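Local coordinates for aerobactin synthase IucC (Klebsiella pneumoniae, PDB 6CN7), which probably catalyses the ATP-dependent attachment of a second N6-acetyl-N6-hydroxylysine to the citryl intermediate, the step that completes the siderophore aerobactin, at residues His223-Gln226 / Trp227-Ile231; Pro409-His412 / Leu413-Tyr417. The protein carries 5 engineered substitutions. All blocks are in the same frame, centred on the assembly; numbering follows the deposited sequence.

Overall arrangement
Both contacts are local, each made by successive turns of one helix: the 223-231 contact opens helix 224-234 in the IucA/IucC region, and the 409-417 contact closes helix 395-417 in the FhuF-like region. Their centres lie 40 Å apart on opposite sides of the chain's centre, with nearest atoms about 27 Å apart. In contact 1 six of nine residues are buried, the tryptophans among them, while Gln228, Gln229 and Lys230 are partly exposed; Gln229 and Trp227 hydrogen-bond to the second subunit, whereas the Gln226 amide bonds within its own chain. Contact 2 is touched by no other chain; among its residues Arg416 alone is partly exposed, and His412, Arg416 and Tyr417 turn to Asp311.

Contact 1 of 2, residues His223-Gln226 / Trp227-Ile231; sequences HPWQ and WQQKI
Gln229 lays its CG over one face of the Trp225 indole, a CH-pi contact with CG 3.7 Å from the centroid of the five-membered ring and closest to CE2. With the indole's CG anti to the backbone N (chi1 -172°), the ring reaches along the helix to the next turn, where the Gln229 chain crosses it at about a right angle. Another apolar touch joins Gln226 CG to Ile231 CD1, 3.4 Å apart.

Hydrogen bonds begin at the N-cap: His223 ND1 accepts from Trp225 N at 3.1 Å, the donor lying in the imidazole plane. Further along, the carbonyl O of Gln226 is gripped twice, by Lys230 N at 3.0 Å and by Ile231 N at 2.9 Å; the second bond is the straighter and marks a wider pi-type turn.

The Gln226 amide NE2 donates to Thr279 and to the carbonyl of Met348. Trp225 meets Trp150 and Trp227 stacks on His169, both of the same chain. The Gln229 amide, bonded to its counterpart Gln229, and the Trp227 N-H, bonded to the carboxylate of Glu153, join this helix start to the second subunit.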
loop_
_atom_site.group_PDB
_atom_site.type_symbol
_atom_site.label_atom_id
_atom_site.label_comp_id
_atom_site.label_asym_id
_atom_site.label_seq_id
_atom_site.Cartn_x
_atom_site.Cartn_y
_atom_site.Cartn_z
ATOM N N HIS A 223 -6.217 9.987 7.609
ATOM C CA HIS A 223 -4.957 10.229 6.922
ATOM C C HIS A 223 -4.958 9.468 5.597
ATOM O O HIS A 223 -5.316 8.283 5.573
ATOM C CB HIS A 223 -3.789 9.778 7.800
ATOM C CG HIS A 223 -2.450 10.260 7.334
ATOM N ND1 HIS A 223 -1.841 9.787 6.192
ATOM C CD2 HIS A 223 -1.592 11.157 7.874
ATOM C CE1 HIS A 223 -0.671 10.381 6.041
ATOM N NE2 HIS A 223 -0.494 11.216 7.049
ATOM N N PRO A 224 -4.580 10.100 4.481
ATOM C CA PRO A 224 -4.668 9.389 3.192
ATOM C C PRO A 224 -3.872 8.092 3.157
ATOM O O PRO A 224 -4.309 7.121 2.526
ATOM C CB PRO A 224 -4.138 10.420 2.183
ATOM C CG PRO A 224 -3.394 11.425 2.995
ATOM C CD PRO A 224 -4.066 11.469 4.324
ATOM N N TRP A 225 -2.712 8.045 3.814
ATOM C CA TRP A 225 -1.970 6.790 3.894
ATOM C C TRP A 225 -2.767 5.735 4.646
ATOM O O TRP A 225 -2.837 4.576 4.220
ATOM C CB TRP A 225 -0.615 7.010 4.566
ATOM C CG TRP A 225 0.264 5.794 4.511
ATOM C CD1 TRP A 225 1.217 5.511 3.573
ATOM C CD2 TRP A 225 0.263 4.690 5.424
ATOM N NE1 TRP A 225 1.808 4.305 3.847
ATOM C CE2 TRP A 225 1.241 3.778 4.979
ATOM C CE3 TRP A 225 -0.471 4.383 6.575
ATOM C CZ2 TRP A 225 1.505 2.579 5.645
ATOM C CZ3 TRP A 225 -0.206 3.197 7.233
ATOM C CH2 TRP A 225 0.774 2.310 6.766
ATOM N N GLN A 226 -3.382 6.122 5.767
ATOM C CA GLN A 226 -4.213 5.190 6.521
ATOM C C GLN A 226 -5.355 4.659 5.665
ATOM O O GLN A 226 -5.645 3.457 5.680
ATOM C CB GLN A 226 -4.751 5.880 7.776
ATOM C CG GLN A 226 -5.510 4.967 8.732
ATOM C CD GLN A 226 -4.599 4.063 9.537
ATOM O OE1 GLN A 226 -3.397 3.987 9.285
ATOM N NE2 GLN A 226 -5.170 3.373 10.519
ATOM N N TRP A 227 -6.020 5.539 4.912
ATOM C CA TRP A 227 -7.088 5.087 4.025
ATOM C C TRP A 227 -6.540 4.200 2.916
ATOM O O TRP A 227 -7.117 3.151 2.603
ATOM C CB TRP A 227 -7.820 6.280 3.416
ATOM C CG TRP A 227 -8.700 5.883 2.270
ATOM C CD1 TRP A 227 -8.470 6.102 0.942
ATOM C CD2 TRP A 227 -9.942 5.178 2.350
ATOM N NE1 TRP A 227 -9.496 5.581 0.190
ATOM C CE2 TRP A 227 -10.413 5.010 1.032
ATOM C CE3 TRP A 227 -10.703 4.675 3.408
ATOM C CZ2 TRP A 227 -11.612 4.361 0.747
ATOM C CZ3 TRP A 227 -11.893 4.032 3.124
ATOM C CH2 TRP A 227 -12.336 3.881 1.804
ATOM N N GLN A 228 -5.429 4.616 2.310
ATOM C CA GLN A 228 -4.873 3.905 1.167
ATOM C C GLN A 228 -4.458 2.487 1.544
ATOM O O GLN A 228 -4.810 1.519 0.860
ATOM C CB GLN A 228 -3.686 4.699 0.624
ATOM C CG GLN A 228 -3.072 4.187 -0.661
ATOM C CD GLN A 228 -1.878 5.022 -1.079
ATOM O OE1 GLN A 228 -0.774 4.506 -1.245
ATOM N NE2 GLN A 228 -2.091 6.325 -1.237
ATOM N N GLN A 229 -3.721 2.342 2.645
ATOM C CA GLN A 229 -3.082 1.077 2.982
ATOM C C GLN A 229 -3.882 0.207 3.941
ATOM O O GLN A 229 -3.752 -1.021 3.889
ATOM C CB GLN A 229 -1.703 1.335 3.598
ATOM C CG GLN A 229 -0.745 2.070 2.679
ATOM C CD GLN A 229 -0.551 1.360 1.357
ATOM O OE1 GLN A 229 -0.382 0.142 1.312
ATOM N NE2 GLN A 229 -0.581 2.118 0.269
ATOM N N LYS A 230 -4.695 0.792 4.818
ATOM C CA LYS A 230 -5.314 0.034 5.902
ATOM C C LYS A 230 -6.834 0.014 5.813
ATOM O O LYS A 230 -7.424 -1.067 5.724
ATOM C CB LYS A 230 -4.858 0.605 7.250
ATOM C CG LYS A 230 -3.359 0.478 7.505
ATOM C CD LYS A 230 -2.907 -0.979 7.527
ATOM C CE LYS A 230 -1.445 -1.101 7.913
ATOM N NZ LYS A 230 -0.954 -2.505 7.882
ATOM N N ILE A 231 -7.490 1.173 5.826
ATOM C CA ILE A 231 -8.937 1.197 6.002
ATOM C C ILE A 231 -9.647 0.736 4.735
ATOM O O ILE A 231 -10.607 -0.041 4.798
ATOM C CB ILE A 231 -9.383 2.601 6.442
ATOM C CG1 ILE A 231 -8.785 2.914 7.817
ATOM C CG2 ILE A 231 -10.908 2.701 6.492
ATOM C CD1 ILE A 231 -8.787 4.368 8.170
#

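Contact 2 of 2, residues Pro409-His412 / Leu413-Tyr417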
loop_
_atom_site.group_PDB
_atom_site.type_symbol
_atom_site.label_atom_id
_atom_site.label_comp_id
_atom_site.label_asym_id
_atom_site.label_seq_id
_atom_site.Cartn_x
_atom_site.Cartn_y
_atom_site.Cartn_z
ATOM N N PRO A 409 9.843 23.985 35.648
ATOM C CA PRO A 409 8.438 23.535 35.673
ATOM C C PRO A 409 8.297 22.024 35.717
ATOM O O PRO A 409 7.466 21.501 36.471
ATOM C CB PRO A 409 7.854 24.119 34.377
ATOM C CG PRO A 409 8.802 25.169 33.950
ATOM C CD PRO A 409 10.146 24.785 34.452
ATOM N N LEU A 410 9.093 21.304 34.927
ATOM C CA LEU A 410 8.968 19.851 34.877
ATOM C C LEU A 410 9.399 19.214 36.190
ATOM O O LEU A 410 8.752 18.276 36.672
ATOM C CB LEU A 410 9.794 19.298 33.716
ATOM C CG LEU A 410 9.333 19.718 32.317
ATOM C CD1 LEU A 410 10.331 19.258 31.271
ATOM C CD2 LEU A 410 7.949 19.165 32.012
ATOM N N TYR A 411 10.486 19.704 36.788
ATOM C CA TYR A 411 10.944 19.138 38.052
ATOM C C TYR A 411 9.998 19.499 39.188
ATOM O O TYR A 411 9.748 18.678 40.079
ATOM C CB TYR A 411 12.360 19.623 38.351
ATOM C CG TYR A 411 13.016 18.934 39.524
ATOM C CD1 TYR A 411 13.171 17.555 39.546
ATOM C CD2 TYR A 411 13.498 19.663 40.601
ATOM C CE1 TYR A 411 13.774 16.918 40.614
ATOM C CE2 TYR A 411 14.105 19.037 41.673
ATOM C CZ TYR A 411 14.241 17.665 41.672
ATOM O OH TYR A 411 14.843 17.037 42.738
ATOM N N HIS A 412 9.461 20.721 39.172
ATOM C CA HIS A 412 8.499 21.128 40.191
ATOM C C HIS A 412 7.217 20.313 40.088
ATOM O O HIS A 412 6.687 19.836 41.098
ATOM C CB HIS A 412 8.203 22.623 40.057
ATOM C CG HIS A 412 7.155 23.123 41.002
ATOM N ND1 HIS A 412 7.350 23.192 42.364
ATOM C CD2 HIS A 412 5.902 23.585 40.779
ATOM C CE1 HIS A 412 6.265 23.672 42.940
ATOM N NE2 HIS A 412 5.370 23.917 42.001
ATOM N N LEU A 413 6.697 20.147 38.869
ATOM C CA LEU A 413 5.524 19.303 38.674
ATOM C C LEU A 413 5.735 17.923 39.284
ATOM O O LEU A 413 4.835 17.373 39.930
ATOM C CB LEU A 413 5.210 19.189 37.180
ATOM C CG LEU A 413 3.970 18.379 36.788
ATOM C CD1 LEU A 413 2.707 18.994 37.369
ATOM C CD2 LEU A 413 3.862 18.275 35.275
ATOM N N LEU A 414 6.932 17.356 39.108
ATOM C CA LEU A 414 7.211 16.018 39.623
ATOM C C LEU A 414 7.268 16.006 41.147
ATOM O O LEU A 414 6.600 15.193 41.797
ATOM C CB LEU A 414 8.523 15.498 39.035
ATOM C CG LEU A 414 9.077 14.205 39.645
ATOM C CD1 LEU A 414 8.090 13.061 39.474
ATOM C CD2 LEU A 414 10.421 13.851 39.030
ATOM N N CYS A 415 8.067 16.898 41.737
ATOM C CA CYS A 415 8.322 16.820 43.173
ATOM C C CYS A 415 7.107 17.218 43.998
ATOM O O CYS A 415 6.928 16.708 45.110
ATOM C CB CYS A 415 9.516 17.697 43.537
ATOM S SG CYS A 415 11.042 17.192 42.729
ATOM N N ARG A 416 6.270 18.119 43.486
ATOM C CA ARG A 416 5.108 18.586 44.235
ATOM C C ARG A 416 3.875 17.727 43.988
ATOM O O ARG A 416 3.138 17.422 44.931
ATOM C CB ARG A 416 4.806 20.041 43.874
ATOM C CG ARG A 416 3.495 20.597 44.455
ATOM C CD ARG A 416 3.765 21.643 45.511
ATOM N NE ARG A 416 2.541 22.283 45.994
ATOM C CZ ARG A 416 2.165 23.526 45.710
ATOM N NH1 ARG A 416 2.914 24.309 44.941
ATOM N NH2 ARG A 416 1.031 24.002 46.210
ATOM N N TYR A 417 3.638 17.328 42.741
ATOM C CA TYR A 417 2.419 16.624 42.371
ATOM C C TYR A 417 2.657 15.166 41.997
ATOM O O TYR A 417 1.700 14.468 41.653
ATOM C CB TYR A 417 1.736 17.351 41.209
ATOM C CG TYR A 417 1.415 18.797 41.510
ATOM C CD1 TYR A 417 0.343 19.131 42.324
ATOM C CD2 TYR A 417 2.183 19.825 40.984
ATOM C CE1 TYR A 417 0.044 20.448 42.610
ATOM C CE2 TYR A 417 1.891 21.147 41.258
ATOM C CZ TYR A 417 0.821 21.451 42.073
ATOM O OH TYR A 417 0.525 22.763 42.354
#
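His412 and Arg416, one turn apart, run side by side and point the same way. From the histidine CB, CG is held anti to the backbone N (chi1 176°), which swings the imidazole along the helix toward the following turn. There Arg416 CB sits over one ring face, offset toward the rim and 4.0 Å from His412 CE1. At the far side of the ring, His412 NE2 comes to 3.9 Å from Arg416 NH1, approaching the guanidinium at its edge, with the two planes 66° apart. This last approach is no bond between the two; both atoms turn to Asp311, whose OD2 has three partners from this helix: a hydrogen bond from NE2, a salt bridge from NH1 and a hydrogen bond with Tyr417 OH. His412 ND1 is bonded to Tyr519 OH.

The residues form the C-terminal turns of helix 395-417, in which backbone bonds run from residue i+4 to residue i, such as Leu413 N to Pro409 O at 2.9 Å and Arg416 N to His412 O at 3.0 Å. Helices 291-310 and 312-317 pack against this end, through Leu413 on Phe308 and His412 on Leu314.

Around the helix from the histidine, Cys415 SG stands over one face of the Tyr411 ring, 3.5 Å from its centroid, a sulfur-aromatic contact. SG stands beside its own backbone N, anti to the carbonyl carbon (chi1 -61°), which turns the sulfur back over the Tyr411 ring one turn earlier. Tyr411 OH is bonded to the carbonyl of Phe533. In the last turn Arg416 CG lies over the centre of the Tyr417 ring, and Tyr417 OH, placed over the guanidinium, reaches Asp311 OD2 from there.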